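PDB 3CVO: class I SAM-dependent methyltransferase from Silicibacter pomeroyi DSS-3, which is of unknown function but probably transfers a methyl group from S-adenosylmethionine to a substrate not yet identified. Local coordinates for residues Glu32-Tyr37 against Lys52-Val57; Met26-Ala31 against Val125-Gly130; Arg158-Gln163 against Ile196-Ser201. One frame throughout, in Å; residues are numbered along the deposited sequence.

Interaction 1 (Glu32-Tyr37 against Lys52-Val57). With EDO (1,2-ethanediol), chain O.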
loop_
_atom_site.group_PDB
_atom_site.type_symbol
_atom_site.label_atom_id
_atom_site.label_comp_id
_atom_site.label_asym_id
_atom_site.label_seq_id
_atom_site.Cartn_x
_atom_site.Cartn_y
_atom_site.Cartn_z
ATOM N N GLU A 32 -6.674 1.695 28.919
ATOM C CA GLU A 32 -8.078 2.128 28.898
ATOM C C GLU A 32 -8.730 1.738 27.585
ATOM O O GLU A 32 -9.872 1.270 27.546
ATOM C CB GLU A 32 -8.245 3.627 29.049
ATOM C CG GLU A 32 -9.694 4.040 28.805
ATOM C CD GLU A 32 -9.925 5.542 28.715
ATOM O OE1 GLU A 32 -9.058 6.268 28.163
ATOM O OE2 GLU A 32 -11.001 5.984 29.196
ATOM N N VAL A 33 -7.984 1.945 26.510
ATOM C CA VAL A 33 -8.463 1.664 25.147
ATOM C C VAL A 33 -7.687 0.489 24.601
ATOM O O VAL A 33 -6.466 0.479 24.583
ATOM C CB VAL A 33 -8.413 2.930 24.190
ATOM C CG1 VAL A 33 -9.001 2.620 22.782
ATOM C CG2 VAL A 33 -9.144 4.103 24.837
ATOM N N ILE A 34 -8.446 -0.514 24.153
ATOM C CA ILE A 34 -7.883 -1.766 23.669
ATOM C C ILE A 34 -8.354 -2.008 22.248
ATOM O O ILE A 34 -9.515 -1.933 21.976
ATOM C CB ILE A 34 -8.344 -3.003 24.552
ATOM C CG1 ILE A 34 -7.810 -2.896 25.985
ATOM C CG2 ILE A 34 -7.894 -4.348 23.887
ATOM C CD1 ILE A 34 -8.657 -3.650 27.080
ATOM N N LEU A 35 -7.412 -2.285 21.362
ATOM C CA LEU A 35 -7.738 -2.664 19.997
ATOM C C LEU A 35 -7.219 -4.064 19.771
ATOM O O LEU A 35 -6.060 -4.341 20.048
ATOM C CB LEU A 35 -7.084 -1.673 18.984
ATOM C CG LEU A 35 -6.970 -2.165 17.526
ATOM C CD1 LEU A 35 -8.410 -2.436 17.000
ATOM C CD2 LEU A 35 -6.187 -1.194 16.613
ATOM N N GLU A 36 -8.096 -4.940 19.294
ATOM C CA GLU A 36 -7.718 -6.290 18.954
ATOM C C GLU A 36 -7.930 -6.583 17.504
ATOM O O GLU A 36 -8.898 -6.151 16.859
ATOM C CB GLU A 36 -8.524 -7.321 19.773
ATOM C CG GLU A 36 -8.589 -7.159 21.239
ATOM C CD GLU A 36 -9.349 -8.308 21.877
ATOM O OE1 GLU A 36 -10.480 -8.599 21.394
ATOM O OE2 GLU A 36 -8.812 -8.942 22.838
ATOM N N TYR A 37 -6.977 -7.315 16.963
ATOM C CA TYR A 37 -7.212 -7.963 15.676
ATOM C C TYR A 37 -7.380 -9.451 15.946
ATOM O O TYR A 37 -6.466 -10.091 16.440
ATOM C CB TYR A 37 -6.028 -7.731 14.770
ATOM C CG TYR A 37 -5.777 -6.309 14.320
ATOM C CD1 TYR A 37 -6.413 -5.791 13.222
ATOM C CD2 TYR A 37 -4.851 -5.506 14.984
ATOM C CE1 TYR A 37 -6.134 -4.493 12.755
ATOM C CE2 TYR A 37 -4.549 -4.222 14.537
ATOM C CZ TYR A 37 -5.202 -3.719 13.413
ATOM O OH TYR A 37 -4.914 -2.488 12.870
ATOM N N LYS A 52 -13.220 -0.007 30.316
ATOM C CA LYS A 52 -12.481 -0.188 29.047
ATOM C C LYS A 52 -13.275 0.139 27.789
ATOM O O LYS A 52 -14.488 0.002 27.734
ATOM C CB LYS A 52 -12.006 -1.622 28.889
ATOM C CG LYS A 52 -11.304 -2.245 30.070
ATOM C CD LYS A 52 -10.062 -1.505 30.517
ATOM C CE LYS A 52 -9.388 -2.265 31.624
ATOM N NZ LYS A 52 -8.341 -1.473 32.316
ATOM N N HIS A 53 -12.554 0.573 26.757
ATOM C CA HIS A 53 -13.135 0.727 25.453
ATOM C C HIS A 53 -12.421 -0.259 24.534
ATOM O O HIS A 53 -11.221 -0.151 24.357
ATOM C CB HIS A 53 -12.950 2.148 24.933
ATOM C CG HIS A 53 -13.531 2.367 23.573
ATOM N ND1 HIS A 53 -14.776 2.927 23.375
ATOM C CD2 HIS A 53 -13.050 2.069 22.338
ATOM C CE1 HIS A 53 -15.031 2.977 22.078
ATOM N NE2 HIS A 53 -13.996 2.471 21.429
ATOM N N VAL A 54 -13.193 -1.207 23.999
ATOM C CA VAL A 54 -12.669 -2.354 23.274
ATOM C C VAL A 54 -13.245 -2.449 21.878
ATOM O O VAL A 54 -14.439 -2.327 21.667
ATOM C CB VAL A 54 -12.946 -3.675 24.035
ATOM C CG1 VAL A 54 -12.131 -4.811 23.394
ATOM C CG2 VAL A 54 -12.640 -3.491 25.523
ATOM N N THR A 55 -12.333 -2.633 20.921
ATOM C CA THR A 55 -12.678 -2.825 19.528
ATOM C C THR A 55 -11.920 -4.030 19.039
ATOM O O THR A 55 -10.722 -4.165 19.274
ATOM C CB THR A 55 -12.348 -1.581 18.614
ATOM O OG1 THR A 55 -12.890 -0.401 19.201
ATOM C CG2 THR A 55 -12.943 -1.762 17.212
ATOM N N SER A 56 -12.656 -4.937 18.426
ATOM C CA SER A 56 -12.084 -6.191 17.938
ATOM C C SER A 56 -12.471 -6.398 16.481
ATOM O O SER A 56 -13.630 -6.502 16.127
ATOM C CB SER A 56 -12.581 -7.378 18.779
ATOM O OG SER A 56 -12.387 -7.123 20.178
ATOM N N VAL A 57 -11.448 -6.430 15.647
ATOM C CA VAL A 57 -11.584 -6.598 14.209
ATOM C C VAL A 57 -11.639 -8.083 13.920
ATOM O O VAL A 57 -10.812 -8.878 14.350
ATOM C CB VAL A 57 -10.363 -5.914 13.439
ATOM C CG1 VAL A 57 -10.378 -6.258 11.899
ATOM C CG2 VAL A 57 -10.319 -4.406 13.732
HETATM C C1 EDO O . -15.019 3.091 17.791
HETATM O O1 EDO O . -13.950 3.183 18.762
HETATM C C2 EDO O . -15.168 1.652 17.281
HETATM O O2 EDO O . -15.156 0.733 18.392
HETATM O O HOH W 1 -10.869 0.400 20.793
#
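Val33-Tyr37 pairs residue for residue with His53-Val57 as the two parallel strands of a beta-alpha-beta crossover, connected through helix 41-47, in the Rossmann-like sheet of the methyltransferase. The strand axes come within 4.6 Å and differ in direction by 13°. Five backbone hydrogen bonds, from His53 N to Glu32 O at one end to Val57 N to Glu36 O at the other, fix this register. On the face carrying Ile34, Val54 and Glu36, Ser56 OG stands anti to the carbonyl carbon (chi1 -51°), which sets it beside Glu36 OE1; it donates there at 2.7 Å, on the anti side and 21° out of the carboxylate plane. Thr43 also bonds OE1, while Tyr28 and Ser42 bond OE2, so four hydroxyls hold this buried carboxylate against rotation. On the other face, Val33 CG1 lies alongside the imidazole, 4.1 Å from His53 CD2, and Tyr37 CD1 sits 4.0 Å from Val57 CB, both side chains pointing the same way. Further out, His53 NE2 donates to O1 of an ethanediol, probably from the crystallisation liquor, at 2.8 Å. One water donates to Ile34 O, which Thr55 N already engages, and lies 2.7 Å from Thr55 OG1.

Interaction 2 (Met26-Ala31 against Val125-Gly130)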
loop_
_atom_site.group_PDB
_atom_site.type_symbol
_atom_site.label_atom_id
_atom_site.label_comp_id
_atom_site.label_asym_id
_atom_site.label_seq_id
_atom_site.Cartn_x
_atom_site.Cartn_y
_atom_site.Cartn_z
HETATM N N MSE A 26 -2.472 -8.357 32.280
HETATM C CA MSE A 26 -1.817 -7.196 32.874
HETATM C C MSE A 26 -1.869 -6.004 31.912
HETATM O O MSE A 26 -2.148 -4.891 32.337
HETATM C CB MSE A 26 -0.383 -7.508 33.271
HETATM C CG MSE A 26 -0.296 -8.411 34.487
HETATM SE SE MSE A 26 1.543 -8.988 34.861
HETATM C CE MSE A 26 1.134 -10.200 36.369
ATOM N N ALA A 27 -1.654 -6.256 30.615
ATOM C CA ALA A 27 -1.633 -5.193 29.609
ATOM C C ALA A 27 -3.001 -4.556 29.555
ATOM O O ALA A 27 -3.145 -3.338 29.485
ATOM C CB ALA A 27 -1.253 -5.751 28.211
ATOM N N TYR A 28 -4.010 -5.414 29.579
ATOM C CA TYR A 28 -5.411 -4.994 29.460
ATOM C C TYR A 28 -5.865 -4.233 30.712
ATOM O O TYR A 28 -6.682 -3.309 30.648
ATOM C CB TYR A 28 -6.336 -6.204 29.217
ATOM C CG TYR A 28 -6.377 -6.673 27.768
ATOM C CD1 TYR A 28 -5.398 -6.300 26.853
ATOM C CD2 TYR A 28 -7.422 -7.452 27.306
ATOM C CE1 TYR A 28 -5.470 -6.701 25.525
ATOM C CE2 TYR A 28 -7.500 -7.861 25.982
ATOM C CZ TYR A 28 -6.524 -7.495 25.087
ATOM O OH TYR A 28 -6.586 -7.906 23.721
ATOM N N GLU A 29 -5.301 -4.629 31.847
ATOM C CA GLU A 29 -5.629 -3.997 33.132
ATOM C C GLU A 29 -5.116 -2.584 33.102
ATOM O O GLU A 29 -5.788 -1.660 33.544
ATOM C CB GLU A 29 -5.073 -4.783 34.326
ATOM C CG GLU A 29 -5.913 -6.016 34.561
ATOM C CD GLU A 29 -5.470 -6.902 35.720
ATOM O OE1 GLU A 29 -4.318 -6.777 36.202
ATOM O OE2 GLU A 29 -6.291 -7.757 36.126
ATOM N N GLU A 30 -3.943 -2.430 32.510
ATOM C CA GLU A 30 -3.229 -1.150 32.472
ATOM C C GLU A 30 -3.797 -0.195 31.409
ATOM O O GLU A 30 -3.707 1.001 31.547
ATOM C CB GLU A 30 -1.712 -1.338 32.235
ATOM C CG GLU A 30 -0.905 -1.763 33.458
ATOM N N ALA A 31 -4.344 -0.740 30.337
ATOM C CA ALA A 31 -4.929 0.043 29.222
ATOM C C ALA A 31 -6.322 0.567 29.529
ATOM O O ALA A 31 -7.077 -0.042 30.281
ATOM C CB ALA A 31 -5.037 -0.860 27.971
ATOM N N VAL A 125 -3.230 -0.271 24.105
ATOM C CA VAL A 125 -2.696 -1.603 23.775
ATOM C C VAL A 125 -3.341 -2.123 22.513
ATOM O O VAL A 125 -4.511 -1.905 22.247
ATOM C CB VAL A 125 -2.881 -2.640 24.953
ATOM C CG1 VAL A 125 -4.354 -2.983 25.157
ATOM C CG2 VAL A 125 -2.099 -3.906 24.670
ATOM N N VAL A 126 -2.520 -2.766 21.693
ATOM C CA VAL A 126 -2.987 -3.476 20.491
ATOM C C VAL A 126 -2.589 -4.930 20.569
ATOM O O VAL A 126 -1.427 -5.298 20.827
ATOM C CB VAL A 126 -2.409 -2.870 19.174
ATOM C CG1 VAL A 126 -2.856 -3.676 17.902
ATOM C CG2 VAL A 126 -2.792 -1.379 19.074
ATOM N N LEU A 127 -3.575 -5.771 20.325
ATOM C CA LEU A 127 -3.326 -7.205 20.210
ATOM C C LEU A 127 -3.444 -7.681 18.768
ATOM O O LEU A 127 -4.442 -7.469 18.115
ATOM C CB LEU A 127 -4.340 -7.992 21.047
ATOM C CG LEU A 127 -4.275 -9.518 20.876
ATOM C CD1 LEU A 127 -2.915 -10.083 21.393
ATOM C CD2 LEU A 127 -5.462 -10.245 21.552
ATOM N N VAL A 128 -2.361 -8.290 18.304
ATOM C CA VAL A 128 -2.286 -8.873 16.970
ATOM C C VAL A 128 -2.500 -10.394 17.093
ATOM O O VAL A 128 -1.613 -11.159 17.515
ATOM C CB VAL A 128 -0.988 -8.476 16.218
ATOM C CG1 VAL A 128 -0.841 -9.261 14.903
ATOM C CG2 VAL A 128 -0.960 -6.952 15.955
ATOM N N ASP A 129 -3.714 -10.839 16.815
ATOM C CA ASP A 129 -4.028 -12.243 17.018
ATOM C C ASP A 129 -5.055 -12.736 15.995
ATOM O O ASP A 129 -5.848 -13.589 16.293
ATOM C CB ASP A 129 -4.504 -12.454 18.488
ATOM C CG ASP A 129 -4.659 -13.902 18.880
ATOM O OD1 ASP A 129 -3.907 -14.733 18.364
ATOM O OD2 ASP A 129 -5.507 -14.189 19.755
ATOM N N GLY A 130 -5.027 -12.167 14.797
ATOM C CA GLY A 130 -5.969 -12.569 13.749
ATOM C C GLY A 130 -5.259 -12.837 12.447
ATOM O O GLY A 130 -4.289 -13.555 12.403
#
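Tyr28 reaches from the last turns of helix 18-30 across Val125 to Leu127, and its side chain spans the length of the contact. The helix and strand segments run roughly antiparallel, with their N-to-C directions 146° apart and an axis separation of 9.3 Å, so the gap between them is bridged by side chains. The route can be followed atom by atom. From Tyr28 CB, the first torsion sets CG anti to the carbonyl carbon (chi1 -81°), and this carries the ring to where CD1 and CE1 meet Val125. Both ring atoms pass Val125 CG1, each 3.9 Å from it, with the two side chains crossing at about a right angle. At the tip, Tyr28 OH lies 3.4 Å from Leu127 CD2 and 3.5 Å from Leu127 CB. These are van der Waals contacts of the oxygen with leucine carbons; its hydrogen bond goes to Glu36 OE2 on strand 33-37, and that bond holds the hydroxyl end in place beside the leucine. Ala46 and Leu49 also touch the tyrosine.

Val125 is the residue that both ends of the helical segment share. Its CG1 sits between the backbone N and the carbonyl carbon (chi1 69°), which brings it to 3.6 Å from Ala31 CB, while CG2 meets Ala27 CB at 4.1 Å. Ala31 N bonds back to Ala27 O as the chain leaves the helix, and both small methyls point at the strand, allowing a close approach there. A helix that precedes the first strand and lies on the central strands of a sheet ordered 3-2-1-4-5-7-6 is the arrangement of the class I methyltransferase alpha/beta fold.

Interaction 3 (Arg158-Gln163 against Ile196-Ser201)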
loop_
_atom_site.group_PDB
_atom_site.type_symbol
_atom_site.label_atom_id
_atom_site.label_comp_id
_atom_site.label_asym_id
_atom_site.label_seq_id
_atom_site.Cartn_x
_atom_site.Cartn_y
_atom_site.Cartn_z
ATOM N N ARG A 158 6.537 -17.771 12.591
ATOM C CA ARG A 158 7.200 -17.583 11.279
ATOM C C ARG A 158 8.400 -16.656 11.367
ATOM O O ARG A 158 8.618 -15.967 12.365
ATOM C CB ARG A 158 6.239 -17.036 10.218
ATOM C CG ARG A 158 5.001 -17.883 9.956
ATOM C CD ARG A 158 4.177 -17.340 8.776
ATOM N NE ARG A 158 4.843 -17.495 7.476
ATOM C CZ ARG A 158 5.071 -16.501 6.619
ATOM N N ARG A 159 9.156 -16.663 10.279
ATOM C CA ARG A 159 10.401 -15.888 10.144
ATOM C C ARG A 159 10.170 -14.690 9.243
ATOM O O ARG A 159 11.030 -13.830 9.080
ATOM C CB ARG A 159 11.506 -16.753 9.545
ATOM N N TRP A 160 8.985 -14.694 8.641
ATOM C CA TRP A 160 8.506 -13.635 7.715
ATOM C C TRP A 160 8.043 -12.530 8.634
ATOM O O TRP A 160 7.869 -11.362 8.250
ATOM C CB TRP A 160 7.379 -14.159 6.783
ATOM C CG TRP A 160 6.091 -13.323 6.660
ATOM C CD1 TRP A 160 4.994 -13.376 7.488
ATOM C CD2 TRP A 160 5.757 -12.360 5.626
ATOM N NE1 TRP A 160 4.012 -12.504 7.046
ATOM C CE2 TRP A 160 4.454 -11.866 5.913
ATOM C CE3 TRP A 160 6.427 -11.864 4.501
ATOM C CZ2 TRP A 160 3.815 -10.904 5.108
ATOM C CZ3 TRP A 160 5.778 -10.901 3.698
ATOM C CH2 TRP A 160 4.490 -10.445 4.006
ATOM N N GLN A 161 7.907 -12.939 9.887
ATOM C CA GLN A 161 7.310 -12.096 10.893
ATOM C C GLN A 161 8.377 -11.120 11.408
ATOM O O GLN A 161 8.057 -10.011 11.831
ATOM C CB GLN A 161 6.604 -12.924 11.995
ATOM C CG GLN A 161 5.291 -13.469 11.402
ATOM C CD GLN A 161 4.418 -14.276 12.344
ATOM O OE1 GLN A 161 4.862 -14.720 13.407
ATOM N NE2 GLN A 161 3.152 -14.499 11.930
ATOM N N HIS A 162 9.644 -11.497 11.344
ATOM C CA HIS A 162 10.597 -10.762 12.148
ATOM C C HIS A 162 11.013 -9.408 11.519
ATOM O O HIS A 162 11.748 -8.644 12.135
ATOM C CB HIS A 162 11.740 -11.664 12.536
ATOM C CG HIS A 162 11.339 -12.703 13.541
ATOM N ND1 HIS A 162 10.758 -13.905 13.185
ATOM C CD2 HIS A 162 11.405 -12.706 14.893
ATOM C CE1 HIS A 162 10.491 -14.606 14.272
ATOM N NE2 HIS A 162 10.878 -13.904 15.321
ATOM N N GLN A 163 10.430 -9.139 10.330
ATOM C CA GLN A 163 10.498 -7.843 9.521
ATOM C C GLN A 163 9.659 -6.721 10.245
ATOM O O GLN A 163 9.672 -5.525 9.962
ATOM C CB GLN A 163 9.938 -8.059 8.089
ATOM C CG GLN A 163 8.411 -7.886 7.937
ATOM C CD GLN A 163 7.836 -8.235 6.535
ATOM O OE1 GLN A 163 7.649 -7.356 5.674
ATOM N NE2 GLN A 163 7.549 -9.513 6.320
ATOM N N ILE A 196 2.813 -3.006 1.178
ATOM C CA ILE A 196 1.597 -3.452 0.466
ATOM C C ILE A 196 1.443 -4.988 0.550
ATOM O O ILE A 196 0.347 -5.530 0.770
ATOM C CB ILE A 196 1.548 -2.931 -0.979
ATOM C CG1 ILE A 196 1.446 -1.404 -0.934
ATOM C CG2 ILE A 196 0.354 -3.556 -1.766
ATOM C CD1 ILE A 196 1.508 -0.708 -2.308
ATOM N N ARG A 197 2.545 -5.694 0.367
ATOM C CA ARG A 197 2.512 -7.134 0.416
ATOM C C ARG A 197 2.084 -7.636 1.815
ATOM O O ARG A 197 1.444 -8.696 1.932
ATOM C CB ARG A 197 3.860 -7.724 -0.013
ATOM C CG ARG A 197 3.804 -9.189 -0.432
ATOM C CD ARG A 197 3.102 -9.383 -1.805
ATOM N NE ARG A 197 1.644 -9.340 -1.689
ATOM C CZ ARG A 197 0.940 -10.357 -1.209
ATOM N NH1 ARG A 197 1.568 -11.456 -0.842
ATOM N NH2 ARG A 197 -0.369 -10.280 -1.103
ATOM N N THR A 198 2.422 -6.885 2.865
ATOM C CA THR A 198 2.038 -7.285 4.254
ATOM C C THR A 198 0.542 -7.034 4.494
ATOM O O THR A 198 -0.113 -7.776 5.213
ATOM C CB THR A 198 2.820 -6.615 5.378
ATOM O OG1 THR A 198 2.489 -5.222 5.441
ATOM C CG2 THR A 198 4.350 -6.789 5.210
HETATM N N MSE A 199 0.029 -6.005 3.821
HETATM C CA MSE A 199 -1.401 -5.555 3.958
HETATM C C MSE A 199 -2.354 -6.452 3.187
HETATM O O MSE A 199 -3.572 -6.368 3.336
HETATM C CB MSE A 199 -1.622 -4.106 3.452
HETATM C CG MSE A 199 -0.951 -3.012 4.257
HETATM SE SE MSE A 199 -1.134 -3.063 6.245
HETATM C CE MSE A 199 0.581 -2.320 6.766
ATOM N N THR A 200 -1.778 -7.311 2.365
ATOM C CA THR A 200 -2.567 -8.140 1.396
ATOM C C THR A 200 -2.207 -9.610 1.471
ATOM O O THR A 200 -2.576 -10.391 0.627
ATOM C CB THR A 200 -2.405 -7.634 -0.054
ATOM O OG1 THR A 200 -1.018 -7.719 -0.435
ATOM C CG2 THR A 200 -2.898 -6.136 -0.213
ATOM N N SER A 201 -1.527 -9.998 2.554
ATOM C CA SER A 201 -1.210 -11.386 2.821
ATOM C C SER A 201 -1.935 -11.884 4.098
ATOM O O SER A 201 -1.483 -11.578 5.200
ATOM C CB SER A 201 0.310 -11.506 3.049
ATOM O OG SER A 201 1.024 -11.233 1.857
#
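The closest CA atoms across the two segments, those of Trp160 and Thr198, are 9.7 Å apart, so the gap is bridged mainly by side chains, the long ones coming from 158-163. In the Rossmann-like methyltransferase fold this loop follows strand 148-152, and it meets the end of the C-terminal helix 192-199 with the residues after it. The indole makes the contact with its six-membered ring: Trp160 CH2 is 3.9 Å from Thr198 CG2, and CZ2 is 4.1 Å from Ser201 CB. Arg197 O lies at the ring edge, near its plane.

Gln163 CG lies between the backbone N and the carbonyl carbon (chi1 87°), and the extended chain beyond it brings the amide back over the indole. NE2 donates to Trp160 O at 2.7 Å, almost straight (176°), in the carbonyl plane and in the amide plane, and the same nitrogen stands 3.2 Å above one indole face, toward the rim. The amide OE1 accepts from Gln194 NE2 and also touches Thr198 CG2. With a leucine in place of Gln163, Trp160 O and Gln194 NE2 would probably lose these partners, leaving the indole less firmly oriented.

Trp104 of the second subunit packs on Arg197, so the helix end also borders the dimer interface. Within this turn Ser201 OG donates to Arg197 O at 2.6 Å, tilted 21° from the carbonyl plane.

How the interactions relate
Interactions 1 and 2 are neighbours, their centres about 8 Å apart, and share one sheet: strands 33-37 and 125-128 lie side by side, with Tyr37 N 2.8 Å from Leu127 O. Along the chain, interaction 1 is nested within the loop that interaction 2 closes. Lys52 NZ adds a further tie, bonded to Ala31 O and to Glu29 O (2.8 Å from the latter) at the helix end. Interaction 3 stands apart, its centre about 23 Å from that of interaction 1 and 21 Å from that of interaction 2, near the subunit interface. In this family the C-terminal ends of strands such as 33-37 and 53-58 usually border the S-adenosylmethionine pocket.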